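Local coordinates for protein delta-1-pyrroline-5-carboxylate dehydrogenase, mitochondrial (Mus musculus, PDB 4E3X) that probably catalyses the irreversible NAD-dependent oxidation of L-glutamate gamma-semialdehyde, in equilibrium with pyrroline-5-carboxylate, to glutamate in the second step of mitochondrial proline breakdown, at residues S412-G418 / C432-D438; V68-V73 / L101-A105; P309-G313 / L539-S543; L467-D471 / M496-A500. One frame throughout, in Å; residues are numbered along the deposited sequence.

How the contacts relate
Contact 2 closes first from the N terminus: the turn and strand of 68-73 meet helix 99-118, joining a four-stranded mixed sheet to the helix beside it. Contact 3 opens at 309-313, on an outermost strand of the five-stranded parallel sheet, and closes only at 539-543, where the strand 542-550 begins. Within that long excursion contacts 1 and 4 follow in series: 412-418 pairs with 432-438 in the sheet that also carries 452-458, and helix 463-472 then meets the loop at 496-500 beside the same sheet. Contacts 1 and 4 have centres 23 Å apart. Contacts 3 and 4 both reach the second subunit.

Contact 1. Residues S412-G418 / C432-D438; sequences SLSILAG and CIIESKD
A classic beta bulge interrupts the antiparallel pairing of strands 413-417 and 428-436. Leu416 and Ala417 both face Ile433, whose O accepts from Leu416 N at 2.7 Å and from Ala417 N at 3.3 Å; the register slips by one residue there. Beyond it Ser414 and Glu435 form a hydrogen-bonded pair, with Glu435 N to Ser414 O at 2.8 Å, and Lys437 N reaches Ser412 O. Leu413, Ile415 and Ile434 share one face, where Ile415 CG1 meets Ile434 CG1 at 4.1 Å. On the other face Leu416 CD1 lies against Glu435 CB, and one water joins Ser414 OG to Glu435 OE1. Lys437 NZ meets Glu435 OE2 at 3.1 Å from above the carboxylate plane. Ser436 carries its OG opposite its own N (chi1 -179°), where it donates to Asp438 O, while its CB presses tightly on Leu413 CD2 at 3.5 Å. A glycine at Ser436 would probably leave that methyl without its neighbour and Asp438 O without this donor. Helix 394-409 packs on the Leu413, Ile415 and Ile434 face and helix 361-372 on Leu416 and Ala417. The two strands form a bulged beta hairpin, whose second strand pairs on with 452-458 in the larger sheet.

Contact 2. Residues V68-V73 / L101-A105; sequences VGDEEV and LLNRA
Val68, Arg104 and Leu101 carry most of this meeting between a beta turn and a helix. Val68 points at the helix and sets both methyls against it: CG2 touches Leu101 CD1 at 3.8 Å and Ala105 CB at 3.9 Å, while CG1 lies over Ala105 CA. With chi1 trans (-179°), Leu101 puts CD1 between Val68 CG2 and Val73 CG1, and its CD2 rests against Val73 CG1 at 3.7 Å. Serine in place of Leu101 is likely to leave a gap beside Val68 and to take from Val73 CG1 its apolar partner on the helix. Arg104 bends at chi2 and chi3 to bring its guanidinium to Glu71. Arg104 NH1 at 3.2 Å and NH2 at 3.3 Å both bond to Glu71 OE1, from the same face of the carboxylate, in a salt bridge with the two flat groups 37° apart. Val73 CG2 lies 3.8 Å from Arg104 NH2, so the charged end rests beside an apolar methyl. Nearby, Asp70 forms a salt bridge with Arg250, and Gln260 bonds to Gly69 N and Ala105 O. Val68 to Glu71 is a type II' turn, the tight turn of a beta hairpin with a two-residue loop, joining strands 62-68 and 71-73 and here packed against helix 99-118.

Contact 3. Residues P309-G313 / L539-S543; sequences PRLAG and LRWTS
Arg310 makes the direct hydrogen bonds: extended from CG to NE, it donates twice through NH1, to Arg540 O and to Thr542 O, each at 2.9 Å. Both carbonyl oxygens are met from above their planes, by 68° at Arg540 O, while that oxygen itself lies in the guanidinium plane. Water extends the grip. One molecule accepts from Arg310 NH2 at 2.9 Å; a second, bonded to Ser543 OG, accepts only weakly from the same nitrogen. Another water donates to Leu311 O at 2.7 Å and accepts from Arg540 NH2. The charged groups lie nearly parallel, their planes 9° apart, with Arg540 NH1 over one face of the Arg310 guanidinium and 4.0 Å from Arg310 NH1. Arg310 CD in turn covers a face of the Arg540 guanidinium. The closeness of the two positive groups is probably eased by the carbonyls round Arg310 NH1. The apolar contact is Ala312 CB on Trp541 CZ2 at 3.8 Å. Asn529 of the second subunit bonds to Ser543 OG, and Arg540 packs on Arg540 of that subunit. Arg310 thus ties an outermost strand of the five-stranded parallel sheet, typical of the NAD-binding domain of aldehyde dehydrogenases, to the start of strand 542-550 at the dimer interface.

Contact 4. Residues L467-D471 / M496-A500; sequences LKLVD and MLRNA. Unlike the reference sequence in segment 467-471: Lys468 (reference Gln).
Residues 467-471 form a turn of helix 463-472, whereas 496-500 lead out of the end of helix 487-496, Leu497 being the first residue to leave helical angles. The backbones converge toward the later residues: the CA atoms of Leu467 and Met496 are 7.0 Å apart, those of Asp471 and Ala500 5.2 Å. In the exiting loop Ala500 N bonds back to Leu497 O, and no direct hydrogen bond crosses the contact. In one of its two conformers Met496 bends at chi3 (69°) to lay its terminal methyl on the helix, Met496 CE touching Leu467 CB at 3.6 Å. Leu497 crosses Leu467 and Val470 at about right angles: its CD1 meets Leu467 CD2, and its CD2 meets Val470 CG1 at 3.8 Å. Asp471 reaches the loop through water, its OD1 accepting from a molecule at 2.7 Å that also donates to Met496 O and accepts from Asn499 N. The same Asp471 OD1 lies 3.6 Å from Ala500 CB and forms a salt bridge with Arg524, so OD1 has both a water and a charged partner. Farther along the loop, Arg498 forms a salt bridge with Asp117 of the second subunit. Phe320 and Phe322 of strand 319-323 underlie Leu467, Val470 and Leu497, and Arg524 of strand 523-524 touches Asn499 and Ala500, so helix 463-472 and the loop after helix 487-496 meet over these two strands.

Contact 1. Residues S412-G418 / C432-D438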
loop_
_atom_site.group_PDB
_atom_site.type_symbol
_atom_site.label_atom_id
_atom_site.label_comp_id
_atom_site.label_asym_id
_atom_site.label_seq_id
_atom_site.Cartn_x
_atom_site.Cartn_y
_atom_site.Cartn_z
ATOM N N SER B 412 34.414 5.355 -25.603
ATOM C CA SER B 412 34.405 5.936 -24.266
ATOM C C SER B 412 34.787 4.924 -23.191
ATOM O O SER B 412 34.989 5.288 -22.037
ATOM C CB SER B 412 33.025 6.517 -23.944
ATOM O OG SER B 412 32.707 7.590 -24.811
ATOM N N LEU B 413 34.881 3.655 -23.577
ATOM C CA LEU B 413 35.127 2.584 -22.619
ATOM C C LEU B 413 36.472 1.911 -22.826
ATOM O O LEU B 413 36.949 1.776 -23.954
ATOM C CB LEU B 413 34.021 1.530 -22.701
ATOM C CG LEU B 413 32.592 2.041 -22.503
ATOM C CD1 LEU B 413 31.600 0.897 -22.598
ATOM C CD2 LEU B 413 32.445 2.749 -21.176
ATOM N N SER B 414 37.078 1.488 -21.724
ATOM C CA SER B 414 38.294 0.690 -21.777
ATOM C C SER B 414 38.253 -0.397 -20.708
ATOM O O SER B 414 37.967 -0.124 -19.545
ATOM C CB SER B 414 39.530 1.565 -21.580
ATOM O OG SER B 414 39.544 2.150 -20.291
ATOM N N ILE B 415 38.549 -1.627 -21.108
ATOM C CA ILE B 415 38.603 -2.740 -20.169
ATOM C C ILE B 415 39.934 -2.729 -19.430
ATOM O O ILE B 415 40.995 -2.846 -20.049
ATOM C CB ILE B 415 38.415 -4.079 -20.889
ATOM C CG1 ILE B 415 37.013 -4.144 -21.502
ATOM C CG2 ILE B 415 38.648 -5.241 -19.928
ATOM C CD1 ILE B 415 36.741 -5.402 -22.305
ATOM N N LEU B 416 39.878 -2.555 -18.112
ATOM C CA LEU B 416 41.080 -2.489 -17.286
ATOM C C LEU B 416 41.520 -3.868 -16.813
ATOM O O LEU B 416 42.707 -4.113 -16.608
ATOM C CB LEU B 416 40.844 -1.596 -16.069
ATOM C CG LEU B 416 40.369 -0.167 -16.317
ATOM C CD1 LEU B 416 40.338 0.587 -14.996
ATOM C CD2 LEU B 416 41.270 0.523 -17.329
ATOM N N ALA B 417 40.556 -4.763 -16.630
ATOM C CA ALA B 417 40.834 -6.109 -16.145
ATOM C C ALA B 417 39.692 -7.037 -16.535
ATOM O O ALA B 417 38.538 -6.612 -16.609
ATOM C CB ALA B 417 41.011 -6.106 -14.636
ATOM N N GLY B 418 40.015 -8.303 -16.772
ATOM C CA GLY B 418 39.020 -9.276 -17.183
ATOM C C GLY B 418 38.610 -9.096 -18.631
ATOM O O GLY B 418 39.392 -8.607 -19.450
ATOM N N CYS B 432 35.042 -8.325 -14.513
ATOM C CA CYS B 432 35.504 -7.330 -15.464
ATOM C C CYS B 432 35.403 -5.933 -14.875
ATOM O O CYS B 432 34.365 -5.553 -14.342
ATOM C CB CYS B 432 34.690 -7.418 -16.759
ATOM S SG CYS B 432 35.270 -6.337 -18.089
ATOM N N ILE B 433 36.490 -5.175 -14.978
ATOM C CA ILE B 433 36.516 -3.782 -14.554
ATOM C C ILE B 433 36.752 -2.922 -15.781
ATOM O O ILE B 433 37.719 -3.132 -16.515
ATOM C CB ILE B 433 37.618 -3.515 -13.516
ATOM C CG1 ILE B 433 37.465 -4.459 -12.320
ATOM C CG2 ILE B 433 37.587 -2.061 -13.074
ATOM C CD1 ILE B 433 38.602 -4.375 -11.312
ATOM N N ILE B 434 35.860 -1.959 -15.989
ATOM C CA ILE B 434 35.871 -1.103 -17.168
ATOM C C ILE B 434 35.926 0.341 -16.705
ATOM O O ILE B 434 35.269 0.694 -15.722
ATOM C CB ILE B 434 34.573 -1.319 -17.985
ATOM C CG1 ILE B 434 34.541 -2.739 -18.558
ATOM C CG2 ILE B 434 34.401 -0.249 -19.072
ATOM C CD1 ILE B 434 33.163 -3.193 -18.984
ATOM N N GLU B 435 36.717 1.172 -17.383
ATOM C CA GLU B 435 36.670 2.603 -17.127
ATOM C C GLU B 435 35.877 3.312 -18.215
ATOM O O GLU B 435 36.097 3.081 -19.409
ATOM C CB GLU B 435 38.070 3.223 -17.026
ATOM C CG GLU B 435 37.995 4.722 -16.743
ATOM C CD GLU B 435 39.340 5.385 -16.549
ATOM O OE1 GLU B 435 40.388 4.718 -16.717
ATOM O OE2 GLU B 435 39.344 6.595 -16.233
ATOM N N SER B 436 34.951 4.170 -17.801
ATOM C CA SER B 436 34.246 5.028 -18.745
ATOM C C SER B 436 34.699 6.474 -18.622
ATOM O O SER B 436 34.808 7.008 -17.517
ATOM C CB SER B 436 32.738 4.965 -18.523
ATOM O OG SER B 436 32.089 5.786 -19.482
ATOM N N LYS B 437 34.961 7.107 -19.763
ATOM C CA LYS B 437 35.250 8.533 -19.788
ATOM C C LYS B 437 33.963 9.343 -19.884
ATOM O O LYS B 437 33.989 10.568 -19.795
ATOM C CB LYS B 437 36.164 8.873 -20.967
ATOM C CG LYS B 437 37.506 8.156 -20.941
ATOM C CD LYS B 437 38.329 8.537 -19.721
ATOM C CE LYS B 437 39.701 7.875 -19.760
ATOM N NZ LYS B 437 40.561 8.262 -18.603
ATOM N N ASP B 438 32.843 8.647 -20.067
ATOM C CA ASP B 438 31.538 9.282 -20.225
ATOM C C ASP B 438 30.629 8.832 -19.084
ATOM O O ASP B 438 30.244 7.666 -19.021
ATOM C CB ASP B 438 30.945 8.889 -21.582
ATOM C CG ASP B 438 29.570 9.486 -21.837
ATOM O OD1 ASP B 438 29.045 10.237 -20.984
ATOM O OD2 ASP B 438 29.012 9.200 -22.919
HETATM O O HOH W 1 38.094 4.743 -20.883
HETATM O O HOH W 2 41.392 3.863 -19.030
#

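Contact 2. Residues V68-V73 / L101-A105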
loop_
_atom_site.group_PDB
_atom_site.type_symbol
_atom_site.label_atom_id
_atom_site.label_comp_id
_atom_site.label_asym_id
_atom_site.label_seq_id
_atom_site.Cartn_x
_atom_site.Cartn_y
_atom_site.Cartn_z
ATOM N N VAL B 68 -0.742 -29.211 -6.357
ATOM C CA VAL B 68 -2.020 -28.552 -6.116
ATOM C C VAL B 68 -2.702 -29.324 -4.991
ATOM O O VAL B 68 -2.964 -30.522 -5.119
ATOM C CB VAL B 68 -2.882 -28.531 -7.389
ATOM C CG1 VAL B 68 -4.262 -27.959 -7.101
ATOM C CG2 VAL B 68 -2.174 -27.731 -8.475
ATOM N N GLY B 69 -2.942 -28.653 -3.867
ATOM C CA GLY B 69 -3.370 -29.355 -2.669
ATOM C C GLY B 69 -2.247 -30.276 -2.227
ATOM O O GLY B 69 -1.129 -29.825 -1.948
ATOM N N ASP B 70 -2.532 -31.576 -2.187
ATOM C CA ASP B 70 -1.501 -32.570 -1.910
ATOM C C ASP B 70 -1.201 -33.405 -3.145
ATOM O O ASP B 70 -0.433 -34.365 -3.083
ATOM C CB ASP B 70 -1.901 -33.468 -0.736
ATOM C CG ASP B 70 -1.862 -32.733 0.583
ATOM O OD1 ASP B 70 -0.960 -31.888 0.747
ATOM O OD2 ASP B 70 -2.731 -32.983 1.446
ATOM N N GLU B 71 -1.804 -33.031 -4.266
ATOM C CA GLU B 71 -1.648 -33.796 -5.502
ATOM C C GLU B 71 -0.415 -33.369 -6.291
ATOM O O GLU B 71 -0.211 -32.183 -6.537
ATOM C CB GLU B 71 -2.887 -33.657 -6.397
ATOM C CG GLU B 71 -2.803 -34.480 -7.684
ATOM C CD GLU B 71 -3.990 -34.282 -8.625
ATOM O OE1 GLU B 71 -4.920 -33.509 -8.294
ATOM O OE2 GLU B 71 -3.983 -34.908 -9.708
ATOM N N GLU B 72 0.401 -34.339 -6.688
ATOM C CA GLU B 72 1.535 -34.079 -7.565
ATOM C C GLU B 72 1.055 -34.233 -8.997
ATOM O O GLU B 72 0.523 -35.282 -9.374
ATOM C CB GLU B 72 2.687 -35.039 -7.267
ATOM C CG GLU B 72 3.209 -34.928 -5.845
ATOM C CD GLU B 72 4.433 -35.787 -5.582
ATOM O OE1 GLU B 72 4.896 -36.476 -6.511
ATOM O OE2 GLU B 72 4.937 -35.767 -4.438
ATOM N N VAL B 73 1.208 -33.173 -9.783
ATOM C CA VAL B 73 0.631 -33.133 -11.124
ATOM C C VAL B 73 1.708 -32.886 -12.174
ATOM O O VAL B 73 2.559 -32.015 -12.008
ATOM C CB VAL B 73 -0.435 -32.020 -11.240
ATOM C CG1 VAL B 73 -1.151 -32.105 -12.574
ATOM C CG2 VAL B 73 -1.427 -32.111 -10.084
ATOM N N LEU B 101 -4.508 -26.345 -15.378
ATOM C CA LEU B 101 -4.001 -26.676 -14.054
ATOM C C LEU B 101 -3.930 -25.431 -13.178
ATOM O O LEU B 101 -4.236 -25.485 -11.990
ATOM C CB LEU B 101 -2.637 -27.375 -14.131
ATOM C CG LEU B 101 -2.036 -27.778 -12.784
ATOM C CD1 LEU B 101 -2.993 -28.700 -12.033
ATOM C CD2 LEU B 101 -0.704 -28.452 -13.011
ATOM N N LEU B 102 -3.527 -24.311 -13.765
ATOM C CA LEU B 102 -3.484 -23.069 -13.013
ATOM C C LEU B 102 -4.877 -22.687 -12.520
ATOM O O LEU B 102 -5.048 -22.279 -11.375
ATOM C CB LEU B 102 -2.876 -21.956 -13.861
ATOM C CG LEU B 102 -1.380 -22.090 -14.162
ATOM C CD1 LEU B 102 -0.956 -21.009 -15.134
ATOM C CD2 LEU B 102 -0.528 -22.041 -12.887
ATOM N N ASN B 103 -5.877 -22.825 -13.382
ATOM C CA ASN B 103 -7.230 -22.510 -12.962
ATOM C C ASN B 103 -7.761 -23.479 -11.902
ATOM O O ASN B 103 -8.476 -23.076 -10.987
ATOM C CB ASN B 103 -8.160 -22.392 -14.173
ATOM C CG ASN B 103 -8.016 -21.043 -14.883
ATOM O OD1 ASN B 103 -7.781 -20.973 -16.092
ATOM N ND2 ASN B 103 -8.132 -19.969 -14.120
ATOM N N ARG B 104 -7.397 -24.754 -12.020
ATOM C CA ARG B 104 -7.734 -25.732 -10.996
ATOM C C ARG B 104 -7.099 -25.351 -9.663
ATOM O O ARG B 104 -7.722 -25.477 -8.602
ATOM C CB ARG B 104 -7.237 -27.111 -11.403
ATOM C CG ARG B 104 -7.599 -28.163 -10.399
ATOM C CD ARG B 104 -7.972 -29.440 -11.097
ATOM N NE ARG B 104 -6.793 -30.215 -11.456
ATOM C CZ ARG B 104 -6.110 -30.949 -10.588
ATOM N NH1 ARG B 104 -6.474 -30.966 -9.317
ATOM N NH2 ARG B 104 -5.064 -31.655 -10.987
ATOM N N ALA B 105 -5.854 -24.887 -9.722
ATOM C CA ALA B 105 -5.138 -24.473 -8.521
ATOM C C ALA B 105 -5.805 -23.274 -7.862
ATOM O O ALA B 105 -5.918 -23.223 -6.636
ATOM C CB ALA B 105 -3.689 -24.155 -8.852
#

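Contact 3. Residues P309-G313 / L539-S543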
loop_
_atom_site.group_PDB
_atom_site.type_symbol
_atom_site.label_atom_id
_atom_site.label_comp_id
_atom_site.label_asym_id
_atom_site.label_seq_id
_atom_site.Cartn_x
_atom_site.Cartn_y
_atom_site.Cartn_z
ATOM N N PRO B 309 -6.942 -5.260 -7.332
ATOM C CA PRO B 309 -5.747 -6.029 -6.961
ATOM C C PRO B 309 -4.587 -5.146 -6.503
ATOM O O PRO B 309 -4.436 -4.011 -6.961
ATOM C CB PRO B 309 -5.393 -6.785 -8.253
ATOM C CG PRO B 309 -6.716 -6.866 -9.010
ATOM C CD PRO B 309 -7.361 -5.527 -8.726
ATOM N N ARG B 310 -3.777 -5.691 -5.605
ATOM C CA ARG B 310 -2.600 -5.015 -5.077
ATOM C C ARG B 310 -1.345 -5.563 -5.714
ATOM O O ARG B 310 -1.040 -6.750 -5.570
ATOM C CB ARG B 310 -2.507 -5.219 -3.571
ATOM C CG ARG B 310 -3.648 -4.588 -2.828
ATOM C CD ARG B 310 -3.518 -4.796 -1.342
ATOM N NE ARG B 310 -4.629 -4.168 -0.628
ATOM C CZ ARG B 310 -4.682 -4.025 0.690
ATOM N NH1 ARG B 310 -3.686 -4.470 1.450
ATOM N NH2 ARG B 310 -5.736 -3.447 1.250
ATOM N N LEU B 311 -0.618 -4.699 -6.413
ATOM C CA LEU B 311 0.621 -5.104 -7.049
ATOM C C LEU B 311 1.828 -4.659 -6.247
ATOM O O LEU B 311 1.949 -3.487 -5.906
ATOM C CB LEU B 311 0.683 -4.559 -8.466
ATOM C CG LEU B 311 0.114 -5.552 -9.476
ATOM C CD1 LEU B 311 -1.375 -5.770 -9.268
ATOM C CD2 LEU B 311 0.402 -5.075 -10.871
ATOM N N ALA B 312 2.701 -5.607 -5.930
ATOM C CA ALA B 312 3.958 -5.317 -5.258
ATOM C C ALA B 312 5.069 -5.794 -6.174
ATOM O O ALA B 312 5.021 -6.922 -6.675
ATOM C CB ALA B 312 4.029 -6.024 -3.912
ATOM N N GLY B 313 6.052 -4.937 -6.427
ATOM C CA GLY B 313 7.134 -5.294 -7.323
ATOM C C GLY B 313 8.483 -4.787 -6.869
ATOM O O GLY B 313 8.625 -3.633 -6.460
ATOM N N LEU B 539 1.641 -5.466 5.855
ATOM C CA LEU B 539 0.430 -4.657 5.723
ATOM C C LEU B 539 -0.122 -4.643 4.298
ATOM O O LEU B 539 -1.309 -4.381 4.093
ATOM C CB LEU B 539 0.655 -3.231 6.225
ATOM C CG LEU B 539 0.852 -3.144 7.735
ATOM C CD1 LEU B 539 1.407 -1.793 8.130
ATOM C CD2 LEU B 539 -0.470 -3.416 8.436
ATOM N N ARG B 540 0.729 -4.901 3.308
ATOM C CA ARG B 540 0.217 -4.986 1.942
ATOM C C ARG B 540 -0.687 -6.204 1.743
ATOM O O ARG B 540 -1.474 -6.249 0.792
ATOM C CB ARG B 540 1.355 -5.035 0.923
ATOM C CG ARG B 540 2.196 -3.752 0.824
ATOM C CD ARG B 540 1.361 -2.478 0.528
ATOM N NE ARG B 540 0.818 -2.428 -0.837
ATOM C CZ ARG B 540 -0.423 -2.044 -1.152
ATOM N NH1 ARG B 540 -1.287 -1.708 -0.203
ATOM N NH2 ARG B 540 -0.811 -2.015 -2.423
ATOM N N TRP B 541 -0.586 -7.195 2.636
ATOM C CA TRP B 541 -1.280 -8.472 2.439
ATOM C C TRP B 541 -2.452 -8.676 3.393
ATOM O O TRP B 541 -2.991 -9.775 3.495
ATOM C CB TRP B 541 -0.284 -9.650 2.473
ATOM C CG TRP B 541 0.885 -9.341 1.601
ATOM C CD1 TRP B 541 2.168 -9.110 2.001
ATOM C CD2 TRP B 541 0.860 -9.131 0.184
ATOM N NE1 TRP B 541 2.952 -8.781 0.918
ATOM C CE2 TRP B 541 2.173 -8.794 -0.210
ATOM C CE3 TRP B 541 -0.142 -9.203 -0.794
ATOM C CZ2 TRP B 541 2.507 -8.517 -1.534
ATOM C CZ3 TRP B 541 0.193 -8.940 -2.106
ATOM C CH2 TRP B 541 1.511 -8.610 -2.467
ATOM N N THR B 542 -2.856 -7.608 4.070
ATOM C CA THR B 542 -4.059 -7.632 4.888
ATOM C C THR B 542 -4.981 -6.487 4.471
ATOM O O THR B 542 -4.513 -5.413 4.071
ATOM C CB THR B 542 -3.734 -7.575 6.416
ATOM O OG1 THR B 542 -4.947 -7.504 7.172
ATOM C CG2 THR B 542 -2.888 -6.364 6.774
ATOM N N SER B 543 -6.285 -6.735 4.545
ATOM C CA SER B 543 -7.300 -5.726 4.291
ATOM C C SER B 543 -8.123 -5.610 5.574
ATOM O O SER B 543 -9.024 -6.414 5.815
ATOM C CB SER B 543 -8.182 -6.172 3.117
ATOM O OG SER B 543 -9.192 -5.226 2.830
HETATM O O HOH W 3 -5.172 -2.077 3.689
HETATM O O HOH W 4 -8.394 -4.366 0.367
HETATM O O HOH W 5 2.504 -2.584 -3.237
HETATM O O HOH W 6 0.253 -1.492 -5.083
#

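Contact 4. Residues L467-D471 / M496-A500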
loop_
_atom_site.group_PDB
_atom_site.type_symbol
_atom_site.label_atom_id
_atom_site.label_comp_id
_atom_site.label_asym_id
_atom_site.label_seq_id
_atom_site.Cartn_x
_atom_site.Cartn_y
_atom_site.Cartn_z
ATOM N N LEU B 467 27.938 14.221 -7.716
ATOM C CA LEU B 467 26.827 13.710 -6.914
ATOM C C LEU B 467 25.493 13.881 -7.639
ATOM O O LEU B 467 24.651 12.991 -7.597
ATOM C CB LEU B 467 26.786 14.387 -5.541
ATOM C CG LEU B 467 27.822 13.910 -4.516
ATOM C CD1 LEU B 467 27.916 14.856 -3.326
ATOM C CD2 LEU B 467 27.529 12.485 -4.050
ATOM N N LYS B 468 25.296 15.014 -8.308
ATOM C CA LYS B 468 24.071 15.187 -9.091
ATOM C C LYS B 468 23.967 14.151 -10.216
ATOM O O LYS B 468 22.894 13.595 -10.466
ATOM C CB LYS B 468 23.952 16.612 -9.632
ATOM C CG LYS B 468 23.737 17.640 -8.542
ATOM C CD LYS B 468 23.551 19.031 -9.131
ATOM C CE LYS B 468 23.092 20.027 -8.074
ATOM N NZ LYS B 468 24.087 20.183 -6.982
ATOM N N LEU B 469 25.089 13.870 -10.873
ATOM C CA LEU B 469 25.111 12.831 -11.895
ATOM C C LEU B 469 24.802 11.447 -11.334
ATOM O O LEU B 469 24.111 10.660 -11.977
ATOM C CB LEU B 469 26.451 12.819 -12.634
ATOM C CG LEU B 469 26.702 14.045 -13.515
ATOM C CD1 LEU B 469 28.046 13.939 -14.219
ATOM C CD2 LEU B 469 25.571 14.210 -14.518
ATOM N N VAL B 470 25.311 11.144 -10.141
ATOM C CA VAL B 470 25.005 9.856 -9.518
ATOM C C VAL B 470 23.485 9.707 -9.412
ATOM O O VAL B 470 22.918 8.661 -9.716
ATOM C CB VAL B 470 25.645 9.715 -8.116
ATOM C CG1 VAL B 470 25.163 8.430 -7.438
ATOM C CG2 VAL B 470 27.165 9.742 -8.212
ATOM N N ASP B 471 22.831 10.788 -9.009
ATOM C CA ASP B 471 21.399 10.804 -8.794
ATOM C C ASP B 471 20.559 10.771 -10.080
ATOM O O ASP B 471 19.489 10.167 -10.094
ATOM C CB ASP B 471 21.048 12.039 -7.958
ATOM C CG ASP B 471 19.565 12.203 -7.762
ATOM O OD1 ASP B 471 18.947 11.359 -7.082
ATOM O OD2 ASP B 471 19.014 13.187 -8.283
ATOM N N MET B 496 21.779 14.883 -0.828
ATOM C CA MET B 496 21.734 14.901 -2.291
ATOM C C MET B 496 21.263 13.583 -2.897
ATOM O O MET B 496 20.655 13.568 -3.965
ATOM C CB MET B 496 23.101 15.274 -2.872
ATOM C CG MET B 496 23.539 16.697 -2.550
ATOM S SD MET B 496 25.114 17.159 -3.304
ATOM C CE MET B 496 24.667 17.210 -5.036
ATOM N N LEU B 497 21.550 12.481 -2.213
ATOM C CA LEU B 497 21.250 11.154 -2.739
ATOM C C LEU B 497 20.016 10.520 -2.104
ATOM O O LEU B 497 19.765 9.321 -2.280
ATOM C CB LEU B 497 22.477 10.249 -2.571
ATOM C CG LEU B 497 23.724 10.735 -3.314
ATOM C CD1 LEU B 497 24.940 9.908 -2.930
ATOM C CD2 LEU B 497 23.486 10.708 -4.827
ATOM N N ARG B 498 19.239 11.338 -1.397
ATOM C CA ARG B 498 18.060 10.890 -0.656
ATOM C C ARG B 498 17.143 9.958 -1.446
ATOM O O ARG B 498 16.624 8.982 -0.893
ATOM C CB ARG B 498 17.271 12.112 -0.193
ATOM C CG ARG B 498 16.045 11.820 0.655
ATOM C CD ARG B 498 15.514 13.152 1.185
ATOM N NE ARG B 498 14.321 13.048 2.020
ATOM C CZ ARG B 498 14.347 12.931 3.344
ATOM N NH1 ARG B 498 13.214 12.858 4.027
ATOM N NH2 ARG B 498 15.505 12.863 3.987
ATOM N N ASN B 499 16.917 10.273 -2.721
ATOM C CA ASN B 499 16.062 9.440 -3.567
ATOM C C ASN B 499 16.798 8.605 -4.608
ATOM O O ASN B 499 16.177 7.969 -5.467
ATOM C CB ASN B 499 14.931 10.259 -4.187
ATOM C CG ASN B 499 13.747 10.362 -3.261
ATOM O OD1 ASN B 499 13.426 11.435 -2.765
ATOM N ND2 ASN B 499 13.113 9.230 -2.992
ATOM N N ALA B 500 18.126 8.587 -4.517
ATOM C CA ALA B 500 18.931 7.758 -5.406
ATOM C C ALA B 500 19.066 6.316 -4.919
ATOM O O ALA B 500 19.452 5.439 -5.695
ATOM C CB ALA B 500 20.308 8.379 -5.612
HETATM O O HOH W 7 18.290 12.058 -4.572
#